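Local coordinates for mandelate racemase / muconate lactonizing enzyme family protein (Agrobacterium tumefaciens, PDB 4DXK), which is of unconfirmed substrate but belongs to the mandelate racemase subgroup of the enolase superfamily and probably acts as a racemase or lyase on a carboxylate substrate, at residues Y187-M190 against P191-K194; V215-H218 against S219-L223; Y236-F239 against W240-D243. All coordinates share one frame; numbering follows the deposited sequence. Where two conformers were deposited one is given.

Contact 1: residues Y187-M190 against P191-K194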
ATOM      1  N   TYR A 187      -7.715 -15.985 -26.146  1.00 10.60           N
ATOM      2  CA  TYR A 187      -6.522 -16.143 -26.974  1.00 11.53           C
ATOM      3  C   TYR A 187      -6.686 -15.437 -28.314  1.00 11.34           C
ATOM      4  O   TYR A 187      -7.777 -15.427 -28.886  1.00 11.99           O
ATOM      5  CB  TYR A 187      -6.266 -17.640 -27.221  1.00 11.45           C
ATOM      6  CG  TYR A 187      -5.190 -17.930 -28.247  1.00 10.65           C
ATOM      7  CD1 TYR A 187      -3.844 -17.789 -27.932  1.00 11.71           C
ATOM      8  CD2 TYR A 187      -5.524 -18.350 -29.525  1.00 13.02           C
ATOM      9  CE1 TYR A 187      -2.858 -18.036 -28.867  1.00 12.02           C
ATOM     10  CE2 TYR A 187      -4.548 -18.603 -30.470  1.00 13.31           C
ATOM     11  CZ  TYR A 187      -3.215 -18.452 -30.138  1.00 11.60           C
ATOM     12  OH  TYR A 187      -2.247 -18.713 -31.078  1.00 13.11           O
ATOM     13  N   ILE A 188      -5.602 -14.853 -28.817  1.00 11.63           N
ATOM     14  CA  ILE A 188      -5.573 -14.368 -30.192  1.00 11.24           C
ATOM     15  C   ILE A 188      -4.257 -14.797 -30.826  1.00 12.33           C
ATOM     16  O   ILE A 188      -3.183 -14.588 -30.260  1.00 12.74           O
ATOM     17  CB  ILE A 188      -5.808 -12.830 -30.289  1.00 11.14           C
ATOM     18  CG1 ILE A 188      -5.992 -12.401 -31.744  1.00 11.94           C
ATOM     19  CG2 ILE A 188      -4.691 -12.040 -29.618  1.00 13.57           C
ATOM     20  CD1 ILE A 188      -6.449 -10.961 -31.891  1.00 12.40           C
ATOM     21  N   SER A 189      -4.347 -15.444 -31.981  1.00 12.50           N
ATOM     22  CA  SER A 189      -3.143 -15.855 -32.685  1.00 12.84           C
ATOM     23  C   SER A 189      -2.494 -14.610 -33.253  1.00 13.00           C
ATOM     24  O   SER A 189      -3.171 -13.618 -33.526  1.00 13.95           O
ATOM     25  CB  SER A 189      -3.476 -16.820 -33.822  1.00 14.26           C
ATOM     26  OG  SER A 189      -4.095 -16.141 -34.905  1.00 15.09           O
ATOM     27  N   MET A 190      -1.179 -14.650 -33.431  0.63 13.67           N
ATOM     28  CA  MET A 190      -0.487 -13.511 -34.013  0.63 14.17           C
ATOM     29  C   MET A 190      -0.953 -13.185 -35.439  0.63 13.94           C
ATOM     30  O   MET A 190      -1.088 -12.008 -35.775  0.63 13.73           O
ATOM     31  CB  MET A 190       1.033 -13.658 -33.909  0.63 14.24           C
ATOM     32  CG  MET A 190       1.513 -13.495 -32.463  0.63 15.93           C
ATOM     33  SD  MET A 190       3.302 -13.460 -32.254  0.63 23.94           S
ATOM     34  CE  MET A 190       3.704 -15.175 -32.587  0.63 14.99           C
ATOM     35  N   PRO A 191      -1.226 -14.207 -36.273  1.00 14.10           N
ATOM     36  CA  PRO A 191      -1.792 -13.849 -37.584  1.00 15.50           C
ATOM     37  C   PRO A 191      -3.159 -13.158 -37.479  1.00 14.58           C
ATOM     38  O   PRO A 191      -3.408 -12.220 -38.237  1.00 16.85           O
ATOM     39  CB  PRO A 191      -1.926 -15.202 -38.289  1.00 17.55           C
ATOM     40  CG  PRO A 191      -0.848 -16.037 -37.686  1.00 15.88           C
ATOM     41  CD  PRO A 191      -0.831 -15.631 -36.233  1.00 16.49           C
ATOM     42  N   ASP A 192      -4.022 -13.588 -36.563  1.00 14.10           N
ATOM     43  CA  ASP A 192      -5.314 -12.921 -36.409  1.00 16.81           C
ATOM     44  C   ASP A 192      -5.161 -11.511 -35.839  1.00 15.87           C
ATOM     45  O   ASP A 192      -5.926 -10.600 -36.184  1.00 16.13           O
ATOM     46  CB  ASP A 192      -6.252 -13.747 -35.535  1.00 15.07           C
ATOM     47  CG  ASP A 192      -6.811 -14.955 -36.257  1.00 17.73           C
ATOM     48  OD1 ASP A 192      -6.663 -15.043 -37.496  1.00 20.38           O
ATOM     49  OD2 ASP A 192      -7.408 -15.815 -35.581  1.00 16.96           O
ATOM     50  N   LEU A 193      -4.183 -11.328 -34.957  1.00 14.20           N
ATOM     51  CA  LEU A 193      -3.872 -10.003 -34.438  1.00 13.83           C
ATOM     52  C   LEU A 193      -3.400  -9.095 -35.582  1.00 15.35           C
ATOM     53  O   LEU A 193      -3.888  -7.971 -35.737  1.00 15.35           O
ATOM     54  CB  LEU A 193      -2.832 -10.116 -33.317  1.00 13.38           C
ATOM     55  CG  LEU A 193      -2.216  -8.842 -32.739  1.00 19.02           C
ATOM     56  CD1 LEU A 193      -3.279  -7.826 -32.387  1.00 18.27           C
ATOM     57  CD2 LEU A 193      -1.391  -9.181 -31.501  1.00 25.56           C
ATOM     58  N   LYS A 194      -2.479  -9.590 -36.404  1.00 15.07           N
ATOM     59  CA  LYS A 194      -1.996  -8.821 -37.553  1.00 16.48           C
ATOM     60  C   LYS A 194      -3.133  -8.417 -38.497  1.00 16.00           C
ATOM     61  O   LYS A 194      -3.174  -7.287 -38.981  1.00 17.12           O
ATOM     62  CB  LYS A 194      -0.916  -9.607 -38.298  1.00 18.38           C
ATOM     63  CG  LYS A 194      -0.274  -8.866 -39.455  1.00 21.57           C
ATOM     64  CD  LYS A 194       1.029  -9.532 -39.872  1.00 32.43           C
ATOM     65  CE  LYS A 194       0.815 -10.973 -40.307  1.00 38.14           C
ATOM     66  NZ  LYS A 194       0.715 -11.096 -41.791  1.00 46.96           N
TER
HETATM   67  O   HOH W   1      -6.936 -16.282 -32.948  1.00 15.59           O

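Contact 2: residues V215-H218 against S219-L223. With NA (sodium ion), chain C; PO4 (phosphate ion), chain B.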
ATOM      1  N   VAL A 215     -10.804   2.710 -30.056  1.00 10.91           N
ATOM      2  CA  VAL A 215     -10.943   1.274 -30.222  1.00 10.64           C
ATOM      3  C   VAL A 215     -11.932   0.756 -29.207  1.00  9.89           C
ATOM      4  O   VAL A 215     -11.787   0.982 -27.998  1.00 11.45           O
ATOM      5  CB  VAL A 215      -9.615   0.555 -30.040  1.00 10.22           C
ATOM      6  CG1 VAL A 215      -9.772  -0.905 -30.436  1.00 11.73           C
ATOM      7  CG2 VAL A 215      -8.531   1.223 -30.874  1.00 13.31           C
ATOM      8  N   GLU A 216     -12.940   0.072 -29.715  1.00 10.13           N
ATOM      9  CA  GLU A 216     -13.958  -0.570 -28.914  1.00 11.40           C
ATOM     10  C   GLU A 216     -13.646  -2.061 -28.837  1.00  9.70           C
ATOM     11  O   GLU A 216     -13.372  -2.675 -29.869  1.00 10.95           O
ATOM     12  CB  GLU A 216     -15.293  -0.386 -29.630  1.00 13.21           C
ATOM     13  CG  GLU A 216     -16.367  -1.273 -29.125  1.00 16.46           C
ATOM     14  CD  GLU A 216     -16.853  -0.790 -27.802  1.00 18.44           C
ATOM     15  OE1 GLU A 216     -16.356  -1.277 -26.763  1.00 15.31           O
ATOM     16  OE2 GLU A 216     -17.706   0.118 -27.816  1.00 24.49           O
ATOM     17  N   PHE A 217     -13.699  -2.642 -27.639  1.00  9.70           N
ATOM     18  CA  PHE A 217     -13.484  -4.081 -27.458  1.00  9.98           C
ATOM     19  C   PHE A 217     -14.705  -4.835 -26.948  1.00  9.38           C
ATOM     20  O   PHE A 217     -14.684  -6.062 -26.863  1.00  9.25           O
ATOM     21  CB  PHE A 217     -12.319  -4.334 -26.503  1.00  9.66           C
ATOM     22  CG  PHE A 217     -10.991  -3.879 -27.030  1.00  9.79           C
ATOM     23  CD1 PHE A 217     -10.309  -4.640 -27.973  1.00  9.47           C
ATOM     24  CD2 PHE A 217     -10.419  -2.686 -26.593  1.00 10.15           C
ATOM     25  CE1 PHE A 217      -9.076  -4.235 -28.449  1.00 11.61           C
ATOM     26  CE2 PHE A 217      -9.185  -2.276 -27.078  1.00 11.31           C
ATOM     27  CZ  PHE A 217      -8.511  -3.058 -28.001  1.00 10.78           C
ATOM     28  N   HIS A 218     -15.741  -4.096 -26.565  1.00 10.32           N
ATOM     29  CA  HIS A 218     -17.003  -4.688 -26.111  1.00 10.12           C
ATOM     30  C   HIS A 218     -16.839  -5.699 -24.975  1.00 10.28           C
ATOM     31  O   HIS A 218     -17.623  -6.637 -24.856  1.00 10.57           O
ATOM     32  CB  HIS A 218     -17.739  -5.331 -27.288  1.00 11.17           C
ATOM     33  CG  HIS A 218     -18.308  -4.339 -28.253  1.00 12.32           C
ATOM     34  ND1 HIS A 218     -18.096  -4.417 -29.613  1.00 13.06           N
ATOM     35  CD2 HIS A 218     -19.084  -3.249 -28.052  1.00 12.78           C
ATOM     36  CE1 HIS A 218     -18.730  -3.422 -30.212  1.00 14.65           C
ATOM     37  NE2 HIS A 218     -19.335  -2.698 -29.287  1.00 14.65           N
ATOM     38  N   SER A 219     -15.826  -5.497 -24.134  1.00  8.90           N
ATOM     39  CA  SER A 219     -15.572  -6.359 -22.970  1.00  8.93           C
ATOM     40  C   SER A 219     -15.393  -7.830 -23.318  1.00 10.23           C
ATOM     41  O   SER A 219     -15.691  -8.700 -22.500  1.00 11.45           O
ATOM     42  CB  SER A 219     -16.665  -6.203 -21.907  1.00 10.63           C
ATOM     43  OG  SER A 219     -16.538  -4.927 -21.296  1.00 13.25           O
ATOM     44  N   MET A 220     -14.881  -8.105 -24.512  0.55  9.32           N
ATOM     45  CA  MET A 220     -14.849  -9.480 -25.004  0.55 10.06           C
ATOM     46  C   MET A 220     -13.582 -10.274 -24.684  0.55  9.86           C
ATOM     47  O   MET A 220     -13.529 -11.472 -24.950  0.55 14.62           O
ATOM     48  CB  MET A 220     -15.122  -9.504 -26.507  0.55 11.25           C
ATOM     49  CG  MET A 220     -16.439  -8.832 -26.873  0.55 14.00           C
ATOM     50  SD  MET A 220     -16.829  -8.899 -28.626  0.55 17.94           S
ATOM     51  CE  MET A 220     -16.990 -10.664 -28.850  0.55 16.94           C
ATOM     52  N   TRP A 221     -12.578  -9.630 -24.096  1.00  8.83           N
ATOM     53  CA  TRP A 221     -11.281 -10.271 -23.869  1.00  8.97           C
ATOM     54  C   TRP A 221     -10.965 -10.516 -22.405  1.00  8.21           C
ATOM     55  O   TRP A 221     -11.339  -9.724 -21.535  1.00  8.82           O
ATOM     56  CB  TRP A 221     -10.170  -9.407 -24.476  1.00  9.46           C
ATOM     57  CG  TRP A 221     -10.281  -9.330 -25.954  1.00  8.77           C
ATOM     58  CD1 TRP A 221     -10.873  -8.347 -26.688  1.00  8.99           C
ATOM     59  CD2 TRP A 221      -9.827 -10.310 -26.883  1.00  9.15           C
ATOM     60  NE1 TRP A 221     -10.798  -8.647 -28.035  1.00 10.07           N
ATOM     61  CE2 TRP A 221     -10.167  -9.857 -28.173  1.00  9.77           C
ATOM     62  CE3 TRP A 221      -9.179 -11.541 -26.749  1.00 11.03           C
ATOM     63  CZ2 TRP A 221      -9.854 -10.582 -29.322  1.00 10.35           C
ATOM     64  CZ3 TRP A 221      -8.878 -12.258 -27.886  1.00 10.32           C
ATOM     65  CH2 TRP A 221      -9.219 -11.780 -29.155  1.00 10.91           C
ATOM     66  N   GLN A 222     -10.256 -11.613 -22.142  1.00  8.53           N
ATOM     67  CA  GLN A 222      -9.610 -11.829 -20.857  1.00  8.73           C
ATOM     68  C   GLN A 222      -8.361 -10.946 -20.744  1.00  8.18           C
ATOM     69  O   GLN A 222      -7.949 -10.315 -21.718  1.00  8.69           O
ATOM     70  CB  GLN A 222      -9.284 -13.312 -20.654  1.00  8.67           C
ATOM     71  CG  GLN A 222     -10.520 -14.204 -20.694  1.00  8.86           C
ATOM     72  CD  GLN A 222     -11.493 -13.858 -19.597  1.00  9.10           C
ATOM     73  OE1 GLN A 222     -11.147 -13.897 -18.417  1.00 10.87           O
ATOM     74  NE2 GLN A 222     -12.711 -13.492 -19.971  1.00 11.41           N
ATOM     75  N   LEU A 223      -7.758 -10.894 -19.561  1.00  7.76           N
ATOM     76  CA  LEU A 223      -6.715  -9.902 -19.284  1.00  8.36           C
ATOM     77  C   LEU A 223      -5.465 -10.055 -20.133  1.00  8.45           C
ATOM     78  O   LEU A 223      -4.950  -9.065 -20.665  1.00  9.21           O
ATOM     79  CB  LEU A 223      -6.338  -9.905 -17.805  1.00  9.51           C
ATOM     80  CG  LEU A 223      -5.227  -8.921 -17.430  1.00  8.71           C
ATOM     81  CD1 LEU A 223      -5.664  -7.481 -17.641  1.00 10.07           C
ATOM     82  CD2 LEU A 223      -4.791  -9.135 -15.988  1.00 12.93           C
TER
HETATM   83 NA    NA C 502     -19.098   0.914 -26.364  1.00 12.83          NA
HETATM   84  P   PO4 B 501     -20.598   1.656 -29.091  0.57 15.38           P
HETATM   85  O1  PO4 B 501     -19.899   2.139 -27.829  0.57 13.67           O
HETATM   86  O2  PO4 B 501     -21.960   1.098 -28.750  0.57 15.68           O
HETATM   87  O3  PO4 B 501     -20.806   2.757 -30.095  0.57 16.70           O
HETATM   88  O4  PO4 B 501     -19.765   0.564 -29.734  0.57 15.96           O
HETATM   89  O   HOH W   2     -18.303  -0.857 -25.082  1.00 23.75           O
HETATM   90  O   HOH W   3     -13.092  -7.218 -28.935  1.00 11.16           O
HETATM   91  O   HOH W   4     -20.753  -0.565 -27.158  1.00 23.27           O

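Contact 3: residues Y236-F239 against W240-D243. With NA (sodium ion), chain C.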
ATOM      1  N   TYR A 236      -0.035   2.781 -33.706  1.00 14.50           N
ATOM      2  CA  TYR A 236      -1.132   3.433 -34.415  1.00 14.31           C
ATOM      3  C   TYR A 236      -1.716   4.647 -33.711  1.00 12.71           C
ATOM      4  O   TYR A 236      -2.689   5.234 -34.188  1.00 13.71           O
ATOM      5  CB  TYR A 236      -2.211   2.414 -34.776  1.00 15.61           C
ATOM      6  CG  TYR A 236      -1.624   1.255 -35.536  1.00 15.75           C
ATOM      7  CD1 TYR A 236      -1.300   1.377 -36.880  1.00 16.58           C
ATOM      8  CD2 TYR A 236      -1.342   0.051 -34.899  1.00 15.78           C
ATOM      9  CE1 TYR A 236      -0.736   0.324 -37.574  1.00 19.53           C
ATOM     10  CE2 TYR A 236      -0.782  -1.005 -35.585  1.00 18.09           C
ATOM     11  CZ  TYR A 236      -0.482  -0.861 -36.923  1.00 19.19           C
ATOM     12  OH  TYR A 236       0.079  -1.912 -37.614  1.00 23.78           O
ATOM     13  N   GLN A 237      -1.113   5.027 -32.589  1.00 14.31           N
ATOM     14  CA  GLN A 237      -1.530   6.223 -31.856  1.00 14.87           C
ATOM     15  C   GLN A 237      -3.033   6.230 -31.580  1.00 14.46           C
ATOM     16  O   GLN A 237      -3.730   7.185 -31.915  1.00 14.71           O
ATOM     17  CB  GLN A 237      -1.140   7.496 -32.619  1.00 16.44           C
ATOM     18  CG  GLN A 237       0.357   7.635 -32.876  1.00 22.34           C
ATOM     19  CD  GLN A 237       0.809   6.961 -34.162  1.00 30.01           C
ATOM     20  OE1 GLN A 237       0.127   7.024 -35.191  1.00 30.56           O
ATOM     21  NE2 GLN A 237       1.967   6.313 -34.109  1.00 35.23           N
ATOM     22  N   THR A 238      -3.527   5.155 -30.977  1.00 11.97           N
ATOM     23  CA  THR A 238      -4.944   5.061 -30.662  1.00 11.61           C
ATOM     24  C   THR A 238      -5.341   6.064 -29.574  1.00 11.18           C
ATOM     25  O   THR A 238      -4.524   6.443 -28.735  1.00 12.45           O
ATOM     26  CB  THR A 238      -5.320   3.633 -30.268  1.00 11.57           C
ATOM     27  OG1 THR A 238      -4.458   3.195 -29.211  1.00 11.46           O
ATOM     28  CG2 THR A 238      -5.165   2.706 -31.464  1.00 13.55           C
ATOM     29  N   PHE A 239      -6.593   6.498 -29.609  1.00 10.87           N
ATOM     30  CA  PHE A 239      -7.057   7.568 -28.734  1.00 10.22           C
ATOM     31  C   PHE A 239      -7.553   7.044 -27.389  1.00  9.86           C
ATOM     32  O   PHE A 239      -7.248   7.611 -26.339  1.00 10.79           O
ATOM     33  CB  PHE A 239      -8.166   8.347 -29.436  1.00 11.06           C
ATOM     34  CG  PHE A 239      -8.589   9.591 -28.716  1.00 11.38           C
ATOM     35  CD1 PHE A 239      -7.745  10.691 -28.649  1.00 12.76           C
ATOM     36  CD2 PHE A 239      -9.834   9.666 -28.107  1.00 13.09           C
ATOM     37  CE1 PHE A 239      -8.137  11.853 -27.994  1.00 12.96           C
ATOM     38  CE2 PHE A 239     -10.237  10.825 -27.459  1.00 13.97           C
ATOM     39  CZ  PHE A 239      -9.383  11.916 -27.394  1.00 13.36           C
ATOM     40  N   TRP A 240      -8.335   5.970 -27.427  1.00  9.07           N
ATOM     41  CA  TRP A 240      -8.753   5.291 -26.205  1.00  8.20           C
ATOM     42  C   TRP A 240      -9.009   3.824 -26.479  1.00  8.33           C
ATOM     43  O   TRP A 240      -9.233   3.441 -27.632  1.00  9.02           O
ATOM     44  CB  TRP A 240      -9.937   6.003 -25.536  1.00  9.20           C
ATOM     45  CG  TRP A 240     -11.349   5.823 -26.067  1.00  8.79           C
ATOM     46  CD1 TRP A 240     -11.972   4.667 -26.477  1.00  9.29           C
ATOM     47  CD2 TRP A 240     -12.341   6.854 -26.133  1.00  8.94           C
ATOM     48  NE1 TRP A 240     -13.291   4.932 -26.802  1.00 10.11           N
ATOM     49  CE2 TRP A 240     -13.537   6.264 -26.587  1.00  9.10           C
ATOM     50  CE3 TRP A 240     -12.327   8.225 -25.857  1.00  9.74           C
ATOM     51  CZ2 TRP A 240     -14.707   7.009 -26.788  1.00 10.21           C
ATOM     52  CZ3 TRP A 240     -13.493   8.950 -26.029  1.00  9.42           C
ATOM     53  CH2 TRP A 240     -14.662   8.343 -26.495  1.00 10.13           C
ATOM     54  N   HIS A 241      -8.951   3.012 -25.428  1.00  8.58           N
ATOM     55  CA  HIS A 241      -9.233   1.582 -25.505  1.00  8.16           C
ATOM     56  C   HIS A 241     -10.420   1.316 -24.610  1.00  8.19           C
ATOM     57  O   HIS A 241     -10.310   1.355 -23.373  1.00  8.37           O
ATOM     58  CB  HIS A 241      -8.023   0.755 -25.069  1.00  9.53           C
ATOM     59  CG  HIS A 241      -6.877   0.821 -26.030  1.00  8.11           C
ATOM     60  ND1 HIS A 241      -5.661   0.218 -25.784  1.00  9.11           N
ATOM     61  CD2 HIS A 241      -6.759   1.417 -27.241  1.00  9.32           C
ATOM     62  CE1 HIS A 241      -4.843   0.445 -26.798  1.00 10.02           C
ATOM     63  NE2 HIS A 241      -5.483   1.177 -27.693  1.00  9.90           N
ATOM     64  N   GLU A 242     -11.566   1.079 -25.237  1.00  8.09           N
ATOM     65  CA  GLU A 242     -12.843   1.031 -24.536  1.00  7.95           C
ATOM     66  C   GLU A 242     -13.225  -0.396 -24.178  1.00  8.11           C
ATOM     67  O   GLU A 242     -13.210  -1.295 -25.031  1.00  8.97           O
ATOM     68  CB  GLU A 242     -13.918   1.664 -25.417  1.00  9.10           C
ATOM     69  CG  GLU A 242     -15.304   1.748 -24.784  1.00  9.71           C
ATOM     70  CD  GLU A 242     -16.275   2.534 -25.646  1.00 13.74           C
ATOM     71  OE1 GLU A 242     -15.828   3.323 -26.503  1.00 11.01           O
ATOM     72  OE2 GLU A 242     -17.504   2.353 -25.491  1.00 21.01           O
ATOM     73  N   ASP A 243     -13.575  -0.595 -22.912  1.00  8.09           N
ATOM     74  CA  ASP A 243     -14.014  -1.893 -22.406  1.00  8.67           C
ATOM     75  C   ASP A 243     -13.099  -3.033 -22.865  1.00  8.73           C
ATOM     76  O   ASP A 243     -13.556  -4.010 -23.457  1.00  8.90           O
ATOM     77  CB  ASP A 243     -15.479  -2.129 -22.783  1.00  9.37           C
ATOM     78  CG  ASP A 243     -16.417  -1.220 -22.024  1.00 10.99           C
ATOM     79  OD1 ASP A 243     -16.065  -0.849 -20.898  1.00 11.61           O
ATOM     80  OD2 ASP A 243     -17.495  -0.876 -22.543  1.00 12.65           O
TER
HETATM   81 NA    NA C 502     -19.098   0.914 -26.364  1.00 12.83          NA
HETATM   82  O   HOH W   2     -18.303  -0.857 -25.082  1.00 23.75           O
HETATM   83  O   HOH W   4     -20.753  -0.565 -27.158  1.00 23.27           O

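Contact 1: residues Y187-M190 against P191-K194
With chi1 at 73°, S189 holds OG between its own backbone N and carbonyl carbon, and from there the hydroxyl oxygen faces the first turn of the helix and takes the N-H of D192. The OG to D192 N distance is 3.0 Å and the N-H...O angle is 157°, which identifies S189 as the N-cap of helix 190-207. D192 turns its carboxylate back over the same serine: chi1 of -75° sets CG beside the backbone N, and CG lies 3.3 Å from S189 OG. The two side chains do not bond directly. A water accepting from the backbone S189 N at 2.9 Å and donating to D192 OD2 at 2.7 Å is a water-mediated counterpart of a capping box's return bond. Regular helical bonding starts at once, L193 N to S189 O at 2.9 Å and K194 N to M190 O at the same length. P191 has no N-H to offer, which costs nothing in the first turn, and its CD packs at 3.6 Å from M190 CB. I188, just before the cap, closes a hydrophobic staple around it: its extended side chain brings CD1 to 4.0 Å from L193 CB. D192 OD2 also forms a salt bridge with K182 of helix 177-183; the lysine and the helix N-terminus would both probably favour the charged carboxylate. I188 and L193 face helix 223-232 through Q228, I188 also touching I229 and L193 touching A232, while M190, P191 and K194 pack on a second subunit, next to its strand 212-216.

Contact 2: residues V215-H218 against S219-L223
A type I' beta turn runs from F217 to M220 at the C-terminal end of strand 212-216, the end of the barrel where the enolase superfamily keeps its active site. The turn is closed by M220 N bonding to F217 O at 3.1 Å; the donor stands above the carbonyl plane, with an N-H...O angle of 149°. H218 and S219, in its middle, both have positive phi, as this turn type requires. Packing is close on the inner side. F217 and W221 meet obliquely, CD1 to CD1 at 4.0 Å with ring planes at 83°, and V215 CG1 lies over one face of the phenyl ring. A water sits between F217 O and W221 NE1, its bond from the indole weak. W221 reaches the helices 177-183 and 223-232, while F217 also packs on I229 and Y256. M220 folds its CG against the F217 and H218 carbonyls, and M220 CG lies 3.8 Å from H218 CB.

The other side is wetter and polar. A sodium-bound water donates to E216 OE1. The bend of E216 at chi2 lets OE1 accept from H218 N, on its anti side but out of the carboxylate plane, while OE2 binds the metal. The methylene CG of E216 lies over the centre of the H218 imidazole, 3.3 Å above its plane. H218 ND1 is hydrogen-bonded to D177, which leaves NE2 turned to the phosphate, probably a crystallisation ion that also binds K172 and H318. That bond is weak, with H218 NE2 3.3 Å from phosphate O4, whereas E216 OE2 grips the sodium at 2.2 Å.

Contact 3: residues Y236-F239 against W240-D243
T238 and H241 meet three residues apart, as the chain runs into strand 240-242, their side chains crossing at about a right angle. T238 has chi1 of 54°, which places OG1 between its backbone N and carbonyl carbon and CG2 beside the N. The hydroxyl thereby comes to the edge of the imidazole, close to the ring plane, and OG1 and H241 NE2 share a hydrogen bond of 2.7 Å in which either could be the donor. H241 reaches back along the chain to meet it, CG lying beside its own N, and its second ring nitrogen, ND1, is hydrogen-bonded to Y256. Both nitrogens are thus engaged, which fixes the rotation of the ring.

On the other side of the chain, F239 and W240 bring their rings into oblique contact by different routes. F239 sets CG opposite its backbone N, whereas W240 has CG wedged between N and carbonyl carbon. F239 CD2 lies 3.7 Å from W240 CE3, with the planes at 40°. F239 also rests on D212 and M214 of the neighbouring strand, and the indole packs on V287 and M289 and meets Y118 edge-to-face.

The indole also binds the metal ligand. W240 NE1 donates to E242 OE1 at 3.0 Å, on the anti side of the carboxylate and at a bent angle of 139°. E242 is extended to its carboxylate, and its other oxygen, OE2, binds sodium at 2.3 Å. With K172 forming a salt bridge to OE1 as well, the carboxylate is held from both oxygens, consistent with W240 acting as a second-shell residue that orients a metal-binding glutamate.

Overall arrangement
Contacts 2 and 3, with centres 11 Å apart, join neighbouring parallel strands through V215 O, 2.8 Å from E242 N, and the loops after them through S219 N, as far from D243 O, both probable hydrogen bonds. Each supplies one glutamate to the sodium, completed among protein ligands by E268, and they share two metal-bound waters, one donating to both E216 OE1 and D243 OD2. A phosphate, probably from the crystallisation liquor, binds the sodium through O1 and accepts weakly from H218, at the C-terminal ends of the barrel strands. Contact 1 lies farther out, its centre 14 Å from that of contact 2, touching it through I188 CB and W221 CH2 at 3.7 Å; it does not touch contact 3.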